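PDB 5IB9: aminopeptidase from Aneurinibacillus sp. AM-1, which probably removes amino acids one at a time from the N-terminus of peptides as a zinc-dependent M28-family exopeptidase. Local coordinates for residues M255-L264 with G393-G403; G318-A329 with L405-R414. One frame throughout, in Å; residues are numbered along the deposited sequence.

Interaction 1: M255-L264 with G393-G403; sequences MSKLKTDTEL and GSAVYQAARPG
In the M28 peptidase domain, the C-terminal end of helix 382-400 packs on the connection between helix 238-256 and strand 263-269. Asp261, in that connection, meets the helix end where Arg401 first leaves helical geometry. Asp261 N donates to Ala400 O at 2.8 Å, with the donor tilted 21° from the carbonyl plane. The same oxygen receives a CA-H...O contact from Thr260. The Asp261 side chain turns back to the outgoing chain because CG sits between its own N and carbonyl carbon (chi1 68°). OD2 then accepts a weak bond from Gly403 N. Thr262 OG1 donates to Asp261 OD1 at 2.7 Å, on its anti side and well out of the carboxylate plane. Several carbonyl oxygens crowd this carboxylate, among them Ala399 O at 3.1 Å from Asp261 OD1. That crowding would probably raise its proton affinity.

Below this polar end the contact is apolar. Leu264 and Val396 meet tip to tip, CD2 to CG1. Ala400 CB sits against Thr260 CG2 and the CB of Thr262. The Met255 chain bends at chi2 (-70°) and brings Met255 CE to Val396 CG1 at 3.8 Å and to Tyr397 CB. Met255 SD makes an oblique Met-aromatic contact with the Tyr397 ring, 5.4 Å from its centroid. Leu258 crosses Tyr397 at about a right angle and touches CE1 with CD1. Ile9 and Gln8 of helix 6-10 pack beside Met255 and Tyr397, and Ile223 and Ile225 of strand 222-228 line the Leu264 and Val396 side. Pro402 CG rests on Lys259 CB. A water in the plane of the Tyr397 ring lies 2.6 Å from Tyr397 OH and donates to Lys259 O at 2.6 Å.

Interaction 2: G318-A329 with L405-R414; sequences GKKNRVTDLGAA and LVIEPIDYPR
Tyr412 lies between Lys320 and Ala328, one on each face of its ring. Its CG sits between the backbone N and the carbonyl carbon (chi1 57°), which turns the ring in toward the helix. Ala328 CB presses on one face, offset toward the rim, 3.5 Å from the Tyr412 ring centroid. Lys320 CE lies over the centre of the opposite face, 3.6 Å from the Tyr412 centroid. The lysine is extended beyond CG and runs along the ring in the direction opposite to the tyrosine. Lys320 NZ ends 4.4 Å from the Tyr412 centroid in a cation-pi contact. Waters join this ammonium to Ile410 O and Tyr412 O.

The ring edge is also gripped. Tyr412 OH accepts from Thr324 OG1 at 2.7 Å and donates to Asp325 OD1 at 2.7 Å. The hydroxyl meets Asp325 OD1 on its anti side, tilted out of the carboxylate plane, and the carboxylate stands nearly upright to the ring, at 87°. These partners belong to the first turns of helix 322-334 in the M28 peptidase domain. Asn321 is its N-cap and forms a capping box with Thr324: Asn321 OD1 accepts from Thr324 N, and Thr324 OG1 accepts from Asn321 N. Asn321 ND2 bonds to Ala358 O. Thr324 OG1 thus ties the cap to the tyrosine hydroxyl. A leucine in place of Tyr412 would probably leave Thr324 OG1 and Asp325 OD1 without their shared partner and Lys320 without its cation-pi face.

Tyr340 also meets the Tyr412 ring. Further along the helix, Leu326 CD2 touches Ile407 CD1 at 3.7 Å, the two side chains crossing at about a right angle, and Leu405 CD1 at 3.9 Å. Ile410 CD1 lies against Ala328. At the other end, Arg414 NE donates to a lone pair of Gly318 O at 3.0 Å, in the carbonyl plane, the oxygen somewhat out of the guanidinium plane.

Overall arrangement
The two contacts adjoin, their centres about 17 Å apart, and helix 382-400 and the tail after it link them. Interaction 1 is the more buried. It joins the end of that helix to the turn before strand 263-269, with apolar packing, including a methionine beside a tyrosine ring, inside and a carboxylate among backbone carbonyls at the helix end. Interaction 2 is partly buried. There the tail, without regular structure, runs along helix 322-334, and side-chain polar bonds, a cation-pi contact and waters do more of the work. Gln398 bridges the two: Gln398 NE2 probably donates to Val406 O, 2.9 Å away, and its OE1 lies against Ala329 CB. Ala395 CB packs on Leu326 O between the two helices.

Interaction 1: M255-L264 with G393-G403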
# COMPACT_ATOMS: atom_id res chain seq x y z
N MET A 255 -4.95 31.46 5.60
CA MET A 255 -3.81 31.30 6.46
C MET A 255 -2.58 31.86 5.74
O MET A 255 -1.60 32.25 6.44
CB MET A 255 -3.54 29.82 6.79
CG MET A 255 -4.72 29.30 7.57
SD MET A 255 -4.75 30.05 9.24
CE MET A 255 -6.07 29.00 9.89
N SER A 256 -2.63 32.05 4.44
CA SER A 256 -1.43 32.61 3.74
C SER A 256 -1.23 34.07 4.14
O SER A 256 -0.12 34.63 3.96
CB SER A 256 -1.51 32.50 2.23
OG SER A 256 -2.41 33.42 1.64
N LYS A 257 -2.27 34.71 4.65
CA LYS A 257 -2.19 36.11 5.14
C LYS A 257 -1.70 36.29 6.54
O LYS A 257 -1.65 37.43 7.03
CB LYS A 257 -3.60 36.74 5.02
CG LYS A 257 -4.40 36.54 3.73
CD LYS A 257 -3.64 36.95 2.47
CE LYS A 257 -4.50 36.83 1.25
NZ LYS A 257 -3.74 37.21 -0.00
N LEU A 258 -1.42 35.22 7.27
CA LEU A 258 -1.16 35.22 8.70
C LEU A 258 0.15 34.51 9.13
O LEU A 258 0.59 33.57 8.49
CB LEU A 258 -2.35 34.55 9.49
CG LEU A 258 -3.68 35.18 9.13
CD1 LEU A 258 -4.88 34.33 9.52
CD2 LEU A 258 -3.85 36.57 9.75
N LYS A 259 0.80 35.01 10.16
CA LYS A 259 1.92 34.35 10.75
C LYS A 259 1.41 33.16 11.51
O LYS A 259 0.31 33.17 12.13
CB LYS A 259 2.60 35.30 11.71
CG LYS A 259 3.10 36.56 11.05
CD LYS A 259 4.11 36.35 9.91
CE LYS A 259 5.56 36.19 10.36
NZ LYS A 259 6.42 35.75 9.16
N THR A 260 2.18 32.05 11.44
CA THR A 260 1.83 30.82 12.12
C THR A 260 3.02 30.19 12.79
O THR A 260 4.16 30.27 12.27
CB THR A 260 1.20 29.78 11.12
OG1 THR A 260 2.13 29.59 10.02
CG2 THR A 260 -0.21 30.29 10.62
N ASP A 261 2.79 29.48 13.89
CA ASP A 261 3.86 28.79 14.58
C ASP A 261 3.79 27.29 14.45
O ASP A 261 4.51 26.56 15.10
CB ASP A 261 3.96 29.22 16.09
CG ASP A 261 2.76 28.77 16.95
OD1 ASP A 261 1.83 28.04 16.43
OD2 ASP A 261 2.72 29.16 18.15
N THR A 262 2.83 26.90 13.63
CA THR A 262 2.49 25.46 13.48
C THR A 262 2.40 25.19 11.98
O THR A 262 1.75 25.94 11.22
CB THR A 262 1.11 25.24 14.11
OG1 THR A 262 1.18 25.56 15.52
CG2 THR A 262 0.60 23.79 13.99
N GLU A 263 3.02 24.06 11.55
CA GLU A 263 3.03 23.67 10.16
C GLU A 263 1.60 23.25 9.78
O GLU A 263 1.00 22.48 10.54
CB GLU A 263 3.95 22.48 10.00
CG GLU A 263 3.90 21.97 8.54
CD GLU A 263 5.06 20.96 8.32
OE1 GLU A 263 6.21 21.09 8.90
OE2 GLU A 263 4.88 20.07 7.48
N LEU A 264 1.10 23.78 8.66
CA LEU A 264 -0.28 23.40 8.24
C LEU A 264 -0.15 22.72 6.91
O LEU A 264 0.54 23.19 5.99
CB LEU A 264 -1.10 24.73 8.12
CG LEU A 264 -1.27 25.51 9.38
CD1 LEU A 264 -2.12 26.75 9.14
CD2 LEU A 264 -1.92 24.73 10.42
N GLY A 393 -11.53 27.20 10.56
CA GLY A 393 -10.33 28.06 10.51
C GLY A 393 -9.97 28.62 11.87
O GLY A 393 -8.77 28.74 12.17
N SER A 394 -10.97 29.08 12.65
CA SER A 394 -10.66 29.57 14.03
C SER A 394 -10.15 28.50 14.95
O SER A 394 -9.28 28.80 15.78
CB SER A 394 -11.90 30.21 14.66
OG SER A 394 -12.22 31.35 13.81
N ALA A 395 -10.65 27.24 14.77
CA ALA A 395 -10.14 26.10 15.56
C ALA A 395 -8.68 25.86 15.21
O ALA A 395 -7.85 25.72 16.14
CB ALA A 395 -10.95 24.81 15.32
N VAL A 396 -8.37 25.86 13.91
CA VAL A 396 -7.00 25.64 13.51
C VAL A 396 -6.11 26.82 14.01
O VAL A 396 -5.03 26.60 14.54
CB VAL A 396 -6.89 25.49 12.03
CG1 VAL A 396 -5.39 25.59 11.51
CG2 VAL A 396 -7.54 24.13 11.56
N TYR A 397 -6.63 28.04 13.83
CA TYR A 397 -5.76 29.17 14.20
C TYR A 397 -5.61 29.30 15.68
O TYR A 397 -4.63 29.90 16.17
CB TYR A 397 -6.45 30.42 13.66
CG TYR A 397 -5.63 31.68 13.77
CD1 TYR A 397 -4.42 31.77 13.09
CD2 TYR A 397 -6.12 32.74 14.46
CE1 TYR A 397 -3.66 33.00 13.09
CE2 TYR A 397 -5.35 33.95 14.50
CZ TYR A 397 -4.16 34.05 13.85
OH TYR A 397 -3.42 35.30 13.93
N GLN A 398 -6.56 28.77 16.48
CA GLN A 398 -6.35 28.79 17.92
C GLN A 398 -4.98 28.12 18.26
O GLN A 398 -4.27 28.53 19.17
CB GLN A 398 -7.44 28.04 18.65
CG GLN A 398 -7.31 28.02 20.24
CD GLN A 398 -8.62 27.77 20.93
OE1 GLN A 398 -9.71 27.94 20.33
NE2 GLN A 398 -8.55 27.32 22.19
N ALA A 399 -4.63 27.05 17.52
CA ALA A 399 -3.29 26.42 17.70
C ALA A 399 -2.28 27.11 16.79
O ALA A 399 -1.11 27.40 17.28
CB ALA A 399 -3.39 24.87 17.35
N ALA A 400 -2.58 27.48 15.54
CA ALA A 400 -1.52 27.86 14.62
C ALA A 400 -1.07 29.30 14.86
O ALA A 400 0.02 29.71 14.37
CB ALA A 400 -1.92 27.72 13.17
N ARG A 401 -1.92 30.13 15.51
CA ARG A 401 -1.44 31.57 15.75
C ARG A 401 -0.19 31.57 16.62
O ARG A 401 0.06 30.73 17.45
CB ARG A 401 -2.56 32.37 16.40
CG ARG A 401 -2.85 31.93 17.86
CD ARG A 401 -4.26 32.61 18.10
NE ARG A 401 -4.26 33.30 19.36
CZ ARG A 401 -4.80 32.84 20.47
NH1 ARG A 401 -5.42 31.66 20.46
NH2 ARG A 401 -4.74 33.54 21.58
N PRO A 402 0.66 32.60 16.52
CA PRO A 402 1.86 32.54 17.32
C PRO A 402 1.51 32.56 18.83
O PRO A 402 0.63 33.33 19.28
CB PRO A 402 2.58 33.83 16.90
CG PRO A 402 2.04 34.15 15.46
CD PRO A 402 0.60 33.69 15.53
N GLY A 403 2.25 31.79 19.59
CA GLY A 403 2.12 31.67 21.01
C GLY A 403 1.66 30.28 21.44
O GLY A 403 1.24 29.46 20.61
O HOH W 1 -0.99 35.29 13.03

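Interaction 2: G318-A329 with L405-R414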
# COMPACT_ATOMS: atom_id res chain seq x y z
N GLY A 318 -16.04 7.76 18.80
CA GLY A 318 -17.03 8.51 19.61
C GLY A 318 -16.49 9.15 20.88
O GLY A 318 -17.30 9.51 21.76
N LYS A 319 -15.17 9.37 20.95
CA LYS A 319 -14.56 10.02 22.09
C LYS A 319 -14.14 11.40 21.62
O LYS A 319 -13.85 11.59 20.39
CB LYS A 319 -13.32 9.30 22.55
CG LYS A 319 -13.65 7.94 23.18
CD LYS A 319 -12.47 7.53 24.07
CE LYS A 319 -11.29 6.95 23.30
NZ LYS A 319 -11.32 5.43 23.26
N LYS A 320 -14.11 12.29 22.59
CA LYS A 320 -13.50 13.63 22.35
C LYS A 320 -12.00 13.58 22.11
O LYS A 320 -11.30 12.72 22.69
CB LYS A 320 -13.72 14.57 23.53
CG LYS A 320 -15.17 14.80 23.82
CD LYS A 320 -15.25 15.76 25.03
CE LYS A 320 -16.75 16.21 25.14
NZ LYS A 320 -16.93 16.59 26.58
N ASN A 321 -11.46 14.49 21.29
CA ASN A 321 -10.00 14.56 21.16
C ASN A 321 -9.59 15.99 20.93
O ASN A 321 -10.43 16.90 21.04
CB ASN A 321 -9.46 13.64 20.07
CG ASN A 321 -10.08 13.93 18.71
OD1 ASN A 321 -10.20 15.09 18.36
ND2 ASN A 321 -10.49 12.88 17.95
N ARG A 322 -8.33 16.28 20.68
CA ARG A 322 -7.92 17.66 20.56
C ARG A 322 -8.64 18.40 19.42
O ARG A 322 -8.92 19.55 19.52
CB ARG A 322 -6.41 17.73 20.40
CG ARG A 322 -5.86 19.22 20.27
CD ARG A 322 -4.38 19.30 20.04
NE ARG A 322 -3.63 18.74 21.14
CZ ARG A 322 -3.00 17.60 21.10
NH1 ARG A 322 -3.00 16.84 20.03
NH2 ARG A 322 -2.39 17.21 22.16
N VAL A 323 -8.95 17.66 18.36
CA VAL A 323 -9.62 18.37 17.23
C VAL A 323 -11.06 18.73 17.66
O VAL A 323 -11.56 19.83 17.33
CB VAL A 323 -9.65 17.43 15.99
CG1 VAL A 323 -10.49 18.04 14.83
CG2 VAL A 323 -8.26 17.25 15.46
N THR A 324 -11.78 17.82 18.30
CA THR A 324 -13.14 18.18 18.73
C THR A 324 -13.08 19.24 19.83
O THR A 324 -14.00 20.11 19.89
CB THR A 324 -14.05 17.03 19.16
OG1 THR A 324 -13.49 16.43 20.36
CG2 THR A 324 -14.15 16.01 18.05
N ASP A 325 -12.03 19.25 20.67
CA ASP A 325 -11.93 20.35 21.66
C ASP A 325 -11.76 21.70 21.00
O ASP A 325 -12.34 22.73 21.43
CB ASP A 325 -10.74 20.08 22.62
CG ASP A 325 -10.98 18.97 23.57
OD1 ASP A 325 -12.09 18.55 23.82
OD2 ASP A 325 -9.94 18.52 24.14
N LEU A 326 -10.93 21.76 19.93
CA LEU A 326 -10.66 23.05 19.25
C LEU A 326 -11.94 23.47 18.46
O LEU A 326 -12.26 24.64 18.47
CB LEU A 326 -9.50 22.93 18.26
CG LEU A 326 -8.12 22.90 18.96
CD1 LEU A 326 -7.05 22.33 17.92
CD2 LEU A 326 -7.72 24.27 19.64
N GLY A 327 -12.64 22.48 17.83
CA GLY A 327 -13.86 22.78 17.07
C GLY A 327 -14.92 23.27 18.04
O GLY A 327 -15.58 24.32 17.71
N ALA A 328 -15.03 22.64 19.22
CA ALA A 328 -16.03 23.09 20.19
C ALA A 328 -15.67 24.42 20.72
O ALA A 328 -16.58 25.28 20.91
CB ALA A 328 -16.20 22.09 21.35
N ALA A 329 -14.42 24.71 21.00
CA ALA A 329 -13.99 26.01 21.55
C ALA A 329 -14.31 27.10 20.52
O ALA A 329 -15.01 28.05 20.83
CB ALA A 329 -12.48 26.07 21.81
N LEU A 405 -0.37 27.11 22.66
CA LEU A 405 -1.78 26.74 22.58
C LEU A 405 -2.33 26.67 23.99
O LEU A 405 -1.72 25.96 24.87
CB LEU A 405 -1.83 25.35 21.92
CG LEU A 405 -3.18 24.60 21.88
CD1 LEU A 405 -4.34 25.42 21.19
CD2 LEU A 405 -3.03 23.29 21.14
N VAL A 406 -3.50 27.25 24.20
CA VAL A 406 -4.32 27.14 25.39
C VAL A 406 -5.73 26.78 24.95
O VAL A 406 -6.31 27.43 24.06
CB VAL A 406 -4.39 28.51 26.13
CG1 VAL A 406 -5.28 28.42 27.34
CG2 VAL A 406 -2.95 28.97 26.57
N ILE A 407 -6.29 25.68 25.50
CA ILE A 407 -7.73 25.41 25.28
C ILE A 407 -8.38 25.54 26.66
O ILE A 407 -7.85 25.04 27.66
CB ILE A 407 -7.93 24.03 24.65
CG1 ILE A 407 -7.03 23.86 23.43
CG2 ILE A 407 -9.46 23.86 24.30
CD1 ILE A 407 -7.17 22.45 22.79
N GLU A 408 -9.44 26.33 26.74
CA GLU A 408 -10.12 26.51 27.97
C GLU A 408 -11.17 25.44 28.05
O GLU A 408 -11.66 24.95 27.03
CB GLU A 408 -10.73 27.90 27.99
CG GLU A 408 -9.64 28.94 28.17
CD GLU A 408 -10.08 30.08 29.07
OE1 GLU A 408 -11.09 29.92 29.84
OE2 GLU A 408 -9.40 31.12 29.04
N PRO A 409 -11.47 25.00 29.27
CA PRO A 409 -12.44 23.94 29.38
C PRO A 409 -13.80 24.35 28.78
O PRO A 409 -14.22 25.52 28.89
CB PRO A 409 -12.56 23.74 30.92
CG PRO A 409 -11.35 24.41 31.51
CD PRO A 409 -11.08 25.55 30.61
N ILE A 410 -14.46 23.43 28.11
CA ILE A 410 -15.76 23.72 27.51
C ILE A 410 -16.53 22.40 27.46
O ILE A 410 -15.98 21.38 27.05
CB ILE A 410 -15.52 24.29 26.05
CG1 ILE A 410 -16.76 24.33 25.16
CG2 ILE A 410 -14.55 23.40 25.31
CD1 ILE A 410 -16.58 25.16 23.99
N ASP A 411 -17.78 22.40 27.90
CA ASP A 411 -18.60 21.21 27.77
C ASP A 411 -19.23 21.27 26.40
O ASP A 411 -19.60 22.33 25.86
CB ASP A 411 -19.77 21.15 28.78
CG ASP A 411 -19.30 21.16 30.22
OD1 ASP A 411 -19.34 20.10 30.91
OD2 ASP A 411 -18.88 22.25 30.67
N TYR A 412 -19.34 20.12 25.80
CA TYR A 412 -20.14 20.02 24.65
C TYR A 412 -20.65 18.60 24.56
O TYR A 412 -19.94 17.69 25.00
CB TYR A 412 -19.28 20.49 23.41
CG TYR A 412 -17.95 19.72 23.20
CD1 TYR A 412 -16.82 20.04 23.96
CD2 TYR A 412 -17.84 18.75 22.22
CE1 TYR A 412 -15.56 19.42 23.72
CE2 TYR A 412 -16.57 18.09 22.00
CZ TYR A 412 -15.50 18.46 22.70
OH TYR A 412 -14.30 17.80 22.50
N PRO A 413 -21.84 18.35 23.98
CA PRO A 413 -22.55 17.07 24.13
C PRO A 413 -22.28 16.08 23.06
O PRO A 413 -21.93 16.48 21.94
CB PRO A 413 -24.01 17.50 24.01
CG PRO A 413 -23.99 18.65 23.01
CD PRO A 413 -22.75 19.38 23.40
N ARG A 414 -22.39 14.80 23.38
CA ARG A 414 -22.41 13.77 22.40
C ARG A 414 -23.78 13.65 21.87
O ARG A 414 -24.75 13.65 22.64
CB ARG A 414 -21.97 12.45 23.05
CG ARG A 414 -21.63 11.28 22.09
CD ARG A 414 -20.73 10.31 22.92
NE ARG A 414 -20.25 9.11 22.23
CZ ARG A 414 -21.02 8.23 21.60
NH1 ARG A 414 -22.33 8.45 21.52
NH2 ARG A 414 -20.49 7.14 21.05
O HOH W 2 -19.16 17.92 28.10
O HOH W 3 -15.14 18.72 27.21
O HOH W 4 -20.12 15.69 26.86